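Local coordinates for protein subclass B3 metallo-beta-lactamase (Sphingobium indicum, PDB 7LUU) that probably hydrolyses beta-lactam antibiotics, opening their ring at an active site that holds two zinc ions, at residues Phe65-Leu70 against Trp207-Cys212; Ala57-Glu62 against Gly72-Ser77. All blocks are in the same frame, centred on the assembly; numbering follows the deposited sequence. Where two conformers were deposited one is given.

Contact 1 uses the 65-68 turn of the hairpin formed by strands 62-65 and 68-70, and contact 2 pairs the loops that flank the hairpin's other end, so their segments alternate along the chain. They touch where Leu70 N of contact 1 lies 2.7 Å from Glu62 O of contact 2, a probable hydrogen bond, with Pro61 packed on the carbonyl of Leu70. The centres of the two contacts are about 17 Å apart. Contact 1 meets the second sheet, away from the zinc site. Contact 2 joins the 57-62 loop to the connection 72-77, nearer the metals: the side chain of Phe73 is about 12 Å from a zinc ion and about 9 Å from that of the zinc ligand His127.

Contact 1 of 2, residues Phe65-Leu70 against Trp207-Cys212; sequences FGNSYL and WSWNAC
The indole of Trp209 reaches Ser68, and this is the hydrogen bond that runs directly between the two segments: Trp209 NE1 donates a hydrogen bond to Ser68 OG at 2.8 Å, with an N-H...O angle of 169°. The hydroxyl sits almost in the indole plane, so the bond is both straight and coplanar. In the modelled conformer of Asn67, one of two, Ser68 OG in turn donates to Asn67 OD1 at 2.9 Å, from above the carboxamide plane. A water donates to Asn210 O, but its approach to Asn67 ND2 is too short to be trusted, and that side of the bridge is doubtful.

Phe65 to Ser68 form a type II' beta turn, closed by a backbone hydrogen bond from Ser68 N to Phe65 O, 3.0 Å. It makes a tight hairpin of strands 62-65 and 68-70, the first two of one sheet in the alpha-beta/beta-alpha sandwich of the metallo-beta-lactamase fold, and sets it against strand 205-213 of the other sheet. Gly66 takes the second position, where its phi of 66° is expected for this turn type. Its CA comes to 3.3 Å from Cys212 O, close against the strand whose Cys212 is disulfide-bonded to Cys217. Glu213 holds Gly66 N with its carboxylate.

Van der Waals contacts gather round the methyl of Ala211, which points into the turn. Two oxygens lie against it: Ala211 CB is 3.5 Å from Phe65 O, and Ser68 OG is 3.7 Å from Ala211 CB. Its apolar partner is Phe65 CD2, 4.0 Å from Ala211 CB. The phenyl group presents its edge to the strand: with CG anti to the backbone N (chi1 -173°), Phe65 CE2 lies 3.3 Å from Ala211 O, near the ring plane. Lys218 adds a cation-pi contact to the same ring.

Contact 2 of 2, residues Ala57-Glu62 against Gly72-Ser77; sequences APLPPE and GFAGLS
Phe73 turns the edge of its ring to Ala57, whose carbonyl oxygen lies near the ring plane, with Phe73 CD1 4.1 Å from Ala57 O. Phe73 CB comes nearer to Ala57 O, at 3.5 Å. With CG beside the backbone N (chi1 -51°), the side chain packs on Met100 and Ile101 of helix 98-107 and on Leu56.

Across the segments, Ala74 N donates to Ala57 O at 2.9 Å, with the donor in the carbonyl plane and an N-H...O angle of 158°. Directly beside this bond the two alanine methyls meet, Ala57 CB to Ala74 CB at 3.8 Å. Leu59 lays its CD1 branch over the backbone of the other segment, with Leu59 CD1 3.6 Å from Ala74 CA.

Further along, water takes over. One water donates to both Leu59 O and Gly72 O, while a second accepts from Leu59 N and lies within hydrogen-bonding distance, 2.8 Å, of Gly72 O.

Segment 72-77 lies in the connection that leads from strand 68-70 to the neighbouring antiparallel strand 79-82; inside it Phe73 N donates a hydrogen bond to Leu76 O, 2.9 Å. A glycerol, probably from the crystallisation liquor, lies close to Ala74.

The direct bond fixes the segments at Ala57 and Ala74, while toward Leu59 and Gly72 the backbones stand far enough apart that solvent molecules mediate between their polar groups.

Contact 1 of 2, residues Phe65-Leu70 against Trp207-Cys212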
ATOM      1  N   PHE A  65     -14.369  -0.951  10.340  1.00 17.08           N
ATOM      2  CA  PHE A  65     -15.545  -0.157  10.628  1.00 17.68           C
ATOM      3  C   PHE A  65     -16.462  -0.353   9.428  1.00 17.10           C
ATOM      4  O   PHE A  65     -15.997  -0.410   8.289  1.00 16.88           O
ATOM      5  CB  PHE A  65     -15.205   1.329  10.800  1.00 19.04           C
ATOM      6  CG  PHE A  65     -16.349   2.146  11.261  1.00 24.01           C
ATOM      7  CD1 PHE A  65     -16.716   2.114  12.605  1.00 22.91           C
ATOM      8  CD2 PHE A  65     -17.052   2.969  10.381  1.00 23.53           C
ATOM      9  CE1 PHE A  65     -17.786   2.885  13.072  1.00 26.17           C
ATOM     10  CE2 PHE A  65     -18.146   3.772  10.863  1.00 23.20           C
ATOM     11  CZ  PHE A  65     -18.522   3.683  12.170  1.00 23.23           C
ATOM     12  N   GLY A  66     -17.741  -0.514   9.687  1.00 20.30           N
ATOM     13  CA  GLY A  66     -18.602  -0.514   8.501  1.00 19.04           C
ATOM     14  C   GLY A  66     -18.330  -1.706   7.639  1.00 21.58           C
ATOM     15  O   GLY A  66     -18.114  -2.811   8.113  1.00 24.86           O
ATOM     16  N   ASN A  67     -18.201  -1.391   6.351  0.58 18.55           N
ATOM     17  CA  ASN A  67     -17.981  -2.302   5.256  0.58 18.62           C
ATOM     18  C   ASN A  67     -16.517  -2.644   5.031  0.58 17.99           C
ATOM     19  O   ASN A  67     -16.204  -3.299   4.045  0.58 16.09           O
ATOM     20  CB  ASN A  67     -18.583  -1.687   3.969  0.58 21.61           C
ATOM     21  CG  ASN A  67     -17.847  -0.365   3.432  0.58 27.29           C
ATOM     22  OD1 ASN A  67     -16.978   0.261   4.049  0.58 14.81           O
ATOM     23  ND2 ASN A  67     -18.319   0.081   2.258  0.58 29.07           N
ATOM     24  N   SER A  68     -15.621  -2.212   5.918  1.00 15.31           N
ATOM     25  CA  SER A  68     -14.197  -2.240   5.620  1.00 13.57           C
ATOM     26  C   SER A  68     -13.519  -3.166   6.608  1.00 15.51           C
ATOM     27  O   SER A  68     -13.799  -3.109   7.825  1.00 16.35           O
ATOM     28  CB  SER A  68     -13.631  -0.777   5.767  1.00 14.54           C
ATOM     29  OG  SER A  68     -14.205   0.021   4.689  1.00 16.06           O
ATOM     30  N   TYR A  69     -12.596  -3.961   6.089  1.00 13.31           N
ATOM     31  CA  TYR A  69     -11.967  -5.037   6.849  1.00 14.63           C
ATOM     32  C   TYR A  69     -10.462  -5.092   6.632  1.00 13.42           C
ATOM     33  O   TYR A  69      -9.930  -4.607   5.646  1.00 14.24           O
ATOM     34  CB  TYR A  69     -12.519  -6.415   6.419  1.00 14.81           C
ATOM     35  CG  TYR A  69     -14.009  -6.521   6.495  1.00 15.16           C
ATOM     36  CD1 TYR A  69     -14.828  -5.975   5.501  1.00 16.24           C
ATOM     37  CD2 TYR A  69     -14.608  -7.170   7.564  1.00 18.21           C
ATOM     38  CE1 TYR A  69     -16.257  -6.101   5.567  1.00 17.13           C
ATOM     39  CE2 TYR A  69     -16.019  -7.298   7.627  1.00 19.39           C
ATOM     40  CZ  TYR A  69     -16.822  -6.775   6.631  1.00 19.78           C
ATOM     41  OH  TYR A  69     -18.226  -6.886   6.713  1.00 21.17           O
ATOM     42  N   LEU A  70      -9.801  -5.800   7.533  1.00 14.13           N
ATOM     43  CA  LEU A  70      -8.392  -6.171   7.354  1.00 13.62           C
ATOM     44  C   LEU A  70      -8.271  -7.660   7.099  1.00 13.63           C
ATOM     45  O   LEU A  70      -8.836  -8.484   7.844  1.00 15.85           O
ATOM     46  CB  LEU A  70      -7.580  -5.841   8.605  1.00 13.82           C
ATOM     47  CG  LEU A  70      -7.446  -4.309   8.723  1.00 13.91           C
ATOM     48  CD1 LEU A  70      -6.772  -3.892  10.031  1.00 16.46           C
ATOM     49  CD2 LEU A  70      -6.784  -3.607   7.483  1.00 17.01           C
ATOM     50  N   TRP A 207      -4.800   5.791  -0.329  1.00 13.89           N
ATOM     51  CA  TRP A 207      -6.205   5.665  -0.683  1.00 13.53           C
ATOM     52  C   TRP A 207      -7.071   6.096   0.479  1.00 12.64           C
ATOM     53  O   TRP A 207      -6.831   5.647   1.598  1.00 15.90           O
ATOM     54  CB  TRP A 207      -6.478   4.165  -1.021  1.00 13.07           C
ATOM     55  CG  TRP A 207      -5.471   3.609  -2.013  1.00 15.94           C
ATOM     56  CD1 TRP A 207      -4.276   2.935  -1.723  1.00 15.94           C
ATOM     57  CD2 TRP A 207      -5.485   3.813  -3.424  1.00 14.96           C
ATOM     58  NE1 TRP A 207      -3.612   2.645  -2.918  1.00 13.96           N
ATOM     59  CE2 TRP A 207      -4.314   3.199  -3.962  1.00 14.53           C
ATOM     60  CE3 TRP A 207      -6.399   4.461  -4.302  1.00 17.63           C
ATOM     61  CZ2 TRP A 207      -4.051   3.176  -5.336  1.00 17.19           C
ATOM     62  CZ3 TRP A 207      -6.145   4.421  -5.639  1.00 18.23           C
ATOM     63  CH2 TRP A 207      -4.955   3.795  -6.157  1.00 20.04           C
ATOM     64  N   SER A 208      -8.166   6.836   0.199  1.00 13.78           N
ATOM     65  CA  SER A 208      -9.062   7.210   1.276  1.00 14.60           C
ATOM     66  C   SER A 208     -10.513   6.974   0.887  1.00 17.05           C
ATOM     67  O   SER A 208     -10.905   7.080  -0.287  1.00 17.54           O
ATOM     68  CB  SER A 208      -8.860   8.704   1.671  1.00 14.61           C
ATOM     69  OG  SER A 208      -9.257   9.552   0.563  1.00 17.53           O
ATOM     70  N   TRP A 209     -11.325   6.685   1.906  1.00 14.26           N
ATOM     71  CA  TRP A 209     -12.730   6.503   1.643  1.00 14.95           C
ATOM     72  C   TRP A 209     -13.487   6.547   2.960  1.00 15.54           C
ATOM     73  O   TRP A 209     -12.914   6.387   4.036  1.00 16.69           O
ATOM     74  CB  TRP A 209     -12.948   5.139   0.935  1.00 15.15           C
ATOM     75  CG  TRP A 209     -12.717   3.923   1.852  1.00 14.94           C
ATOM     76  CD1 TRP A 209     -13.646   3.177   2.549  1.00 15.88           C
ATOM     77  CD2 TRP A 209     -11.426   3.348   2.166  1.00 13.74           C
ATOM     78  NE1 TRP A 209     -13.015   2.157   3.257  1.00 15.14           N
ATOM     79  CE2 TRP A 209     -11.665   2.217   3.008  1.00 13.84           C
ATOM     80  CE3 TRP A 209     -10.136   3.638   1.764  1.00 13.27           C
ATOM     81  CZ2 TRP A 209     -10.622   1.428   3.543  1.00 15.44           C
ATOM     82  CZ3 TRP A 209      -9.050   2.811   2.280  1.00 12.73           C
ATOM     83  CH2 TRP A 209      -9.338   1.731   3.166  1.00 14.19           C
ATOM     84  N   ASN A 210     -14.808   6.719   2.861  1.00 16.26           N
ATOM     85  CA  ASN A 210     -15.706   6.674   4.026  1.00 16.94           C
ATOM     86  C   ASN A 210     -16.277   5.270   4.224  1.00 19.42           C
ATOM     87  O   ASN A 210     -16.651   4.593   3.254  1.00 18.47           O
ATOM     88  CB  ASN A 210     -16.869   7.641   3.809  1.00 20.16           C
ATOM     89  CG  ASN A 210     -16.572   9.060   4.286  1.00 27.25           C
ATOM     90  OD1 ASN A 210     -15.507   9.320   4.858  1.00 25.41           O
ATOM     91  ND2 ASN A 210     -17.533   9.989   4.067  1.00 24.36           N
ATOM     92  N   ALA A 211     -16.326   4.844   5.492  1.00 17.10           N
ATOM     93  CA  ALA A 211     -16.998   3.623   5.912  1.00 18.50           C
ATOM     94  C   ALA A 211     -18.063   4.023   6.905  1.00 18.48           C
ATOM     95  O   ALA A 211     -17.821   4.891   7.756  1.00 20.24           O
ATOM     96  CB  ALA A 211     -16.002   2.616   6.535  1.00 19.10           C
ATOM     97  N   CYS A 212     -19.268   3.460   6.747  1.00 19.67           N
ATOM     98  CA  CYS A 212     -20.384   3.914   7.556  1.00 20.41           C
ATOM     99  C   CYS A 212     -21.026   2.758   8.296  1.00 20.96           C
ATOM    100  O   CYS A 212     -21.059   1.644   7.795  1.00 24.42           O
ATOM    101  CB  CYS A 212     -21.467   4.607   6.691  1.00 21.85           C
ATOM    102  SG  CYS A 212     -20.750   6.011   5.749  1.00 28.64           S
TER
HETATM  103  O   HOH W   1     -17.695   2.395   1.881  1.00 47.80           O

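Contact 2 of 2, residues Ala57-Glu62 against Gly72-Ser77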
ATOM      1  N   ALA A  57       3.238 -13.250   9.557  1.00 18.23           N
ATOM      2  CA  ALA A  57       2.659 -13.914  10.721  1.00 19.10           C
ATOM      3  C   ALA A  57       1.132 -13.730  10.706  1.00 17.93           C
ATOM      4  O   ALA A  57       0.628 -12.638  10.410  1.00 17.38           O
ATOM      5  CB  ALA A  57       3.285 -13.327  11.994  1.00 20.07           C
ATOM      6  N   PRO A  58       0.372 -14.762  10.991  1.00 17.22           N
ATOM      7  CA  PRO A  58      -1.065 -14.685  10.746  1.00 16.22           C
ATOM      8  C   PRO A  58      -1.789 -13.884  11.805  1.00 16.88           C
ATOM      9  O   PRO A  58      -1.451 -13.932  13.007  1.00 21.34           O
ATOM     10  CB  PRO A  58      -1.526 -16.148  10.802  1.00 20.96           C
ATOM     11  CG  PRO A  58      -0.471 -16.841  11.695  1.00 23.16           C
ATOM     12  CD  PRO A  58       0.823 -16.134  11.356  1.00 21.44           C
ATOM     13  N   LEU A  59      -2.901 -13.281  11.371  1.00 18.25           N
ATOM     14  CA  LEU A  59      -3.871 -12.613  12.248  1.00 19.54           C
ATOM     15  C   LEU A  59      -5.267 -12.974  11.773  1.00 18.97           C
ATOM     16  O   LEU A  59      -5.503 -13.059  10.563  1.00 19.40           O
ATOM     17  CB  LEU A  59      -3.701 -11.090  12.193  1.00 16.51           C
ATOM     18  CG  LEU A  59      -2.392 -10.527  12.785  1.00 16.70           C
ATOM     19  CD1 LEU A  59      -2.355  -9.008  12.546  1.00 18.44           C
ATOM     20  CD2 LEU A  59      -2.257 -10.856  14.332  1.00 21.04           C
ATOM     21  N   PRO A  60      -6.238 -13.116  12.667  1.00 18.53           N
ATOM     22  CA  PRO A  60      -7.577 -13.298  12.195  1.00 18.60           C
ATOM     23  C   PRO A  60      -8.033 -12.073  11.423  1.00 17.11           C
ATOM     24  O   PRO A  60      -7.772 -10.928  11.833  1.00 20.99           O
ATOM     25  CB  PRO A  60      -8.401 -13.452  13.490  1.00 23.29           C
ATOM     26  CG  PRO A  60      -7.606 -12.615  14.542  1.00 28.68           C
ATOM     27  CD  PRO A  60      -6.145 -12.919  14.146  1.00 19.13           C
ATOM     28  N   PRO A  61      -8.742 -12.250  10.333  1.00 17.00           N
ATOM     29  CA  PRO A  61      -9.318 -11.076   9.655  1.00 14.19           C
ATOM     30  C   PRO A  61     -10.358 -10.407  10.537  1.00 15.38           C
ATOM     31  O   PRO A  61     -11.043 -11.050  11.364  1.00 19.16           O
ATOM     32  CB  PRO A  61      -9.920 -11.656   8.356  1.00 21.32           C
ATOM     33  CG  PRO A  61     -10.140 -13.138   8.698  1.00 21.43           C
ATOM     34  CD  PRO A  61      -9.088 -13.528   9.690  1.00 21.03           C
ATOM     35  N   GLU A  62     -10.408  -9.074  10.438  1.00 17.83           N
ATOM     36  CA  GLU A  62     -11.217  -8.276  11.381  1.00 17.32           C
ATOM     37  C   GLU A  62     -11.884  -7.146  10.617  1.00 18.95           C
ATOM     38  O   GLU A  62     -11.302  -6.608   9.661  1.00 19.88           O
ATOM     39  CB  GLU A  62     -10.361  -7.671  12.519  1.00 18.78           C
ATOM     40  CG  GLU A  62      -9.829  -8.727  13.479  1.00 24.49           C
ATOM     41  CD  GLU A  62      -8.990  -8.188  14.625  1.00 31.39           C
ATOM     42  OE1 GLU A  62      -7.934  -7.604  14.387  1.00 20.25           O
ATOM     43  OE2 GLU A  62      -9.400  -8.412  15.795  1.00 29.47           O
ATOM     44  N   GLY A  72      -4.970  -8.882   6.009  1.00 13.34           N
ATOM     45  CA  GLY A  72      -3.540  -9.044   5.905  1.00 12.99           C
ATOM     46  C   GLY A  72      -2.902  -9.751   7.097  1.00 13.50           C
ATOM     47  O   GLY A  72      -3.424 -10.784   7.579  1.00 16.85           O
ATOM     48  N   PHE A  73      -1.697  -9.327   7.447  1.00 12.66           N
ATOM     49  CA  PHE A  73      -0.799 -10.094   8.335  1.00 15.69           C
ATOM     50  C   PHE A  73      -0.226  -9.178   9.409  1.00 18.42           C
ATOM     51  O   PHE A  73      -0.429  -7.968   9.368  1.00 18.45           O
ATOM     52  CB  PHE A  73       0.342 -10.693   7.512  1.00 16.08           C
ATOM     53  CG  PHE A  73      -0.167 -11.439   6.321  1.00 14.74           C
ATOM     54  CD1 PHE A  73      -0.572 -12.748   6.479  1.00 17.18           C
ATOM     55  CD2 PHE A  73      -0.385 -10.805   5.071  1.00 15.94           C
ATOM     56  CE1 PHE A  73      -1.104 -13.448   5.404  1.00 21.54           C
ATOM     57  CE2 PHE A  73      -0.947 -11.516   4.018  1.00 16.02           C
ATOM     58  CZ  PHE A  73      -1.303 -12.821   4.156  1.00 17.85           C
ATOM     59  N   ALA A  74       0.593  -9.756  10.329  1.00 16.91           N
ATOM     60  CA  ALA A  74       1.100  -8.928  11.406  1.00 18.23           C
ATOM     61  C   ALA A  74       1.983  -7.826  10.882  1.00 18.19           C
ATOM     62  O   ALA A  74       2.001  -6.721  11.444  1.00 19.96           O
ATOM     63  CB  ALA A  74       1.857  -9.800  12.420  1.00 20.27           C
ATOM     64  N   GLY A  75       2.722  -8.087   9.817  1.00 16.16           N
ATOM     65  CA  GLY A  75       3.690  -7.088   9.349  1.00 17.21           C
ATOM     66  C   GLY A  75       3.341  -6.384   8.032  1.00 14.55           C
ATOM     67  O   GLY A  75       4.102  -5.490   7.596  1.00 15.32           O
ATOM     68  N   LEU A  76       2.213  -6.738   7.407  1.00 12.89           N
ATOM     69  CA  LEU A  76       1.841  -6.153   6.092  1.00 12.23           C
ATOM     70  C   LEU A  76       0.341  -6.030   6.068  1.00 13.19           C
ATOM     71  O   LEU A  76      -0.390  -7.029   6.192  1.00 16.07           O
ATOM     72  CB  LEU A  76       2.331  -7.079   4.939  1.00 14.13           C
ATOM     73  CG  LEU A  76       3.851  -7.226   4.790  1.00 16.41           C
ATOM     74  CD1 LEU A  76       4.221  -8.335   3.824  1.00 19.61           C
ATOM     75  CD2 LEU A  76       4.420  -5.878   4.302  1.00 18.15           C
ATOM     76  N   SER A  77      -0.124  -4.819   5.828  1.00 12.65           N
ATOM     77  CA  SER A  77      -1.563  -4.564   5.805  1.00 11.98           C
ATOM     78  C   SER A  77      -2.142  -4.891   4.442  1.00 12.73           C
ATOM     79  O   SER A  77      -1.577  -4.517   3.407  1.00 13.72           O
ATOM     80  CB  SER A  77      -1.857  -3.090   6.111  1.00 11.47           C
ATOM     81  OG  SER A  77      -1.344  -2.769   7.419  1.00 13.74           O
TER
HETATM   82  O   HOH W   2      -5.942 -10.855   8.821  1.00 15.56           O
HETATM   83  O   HOH W   3      -3.329 -13.507   8.390  1.00 18.01           O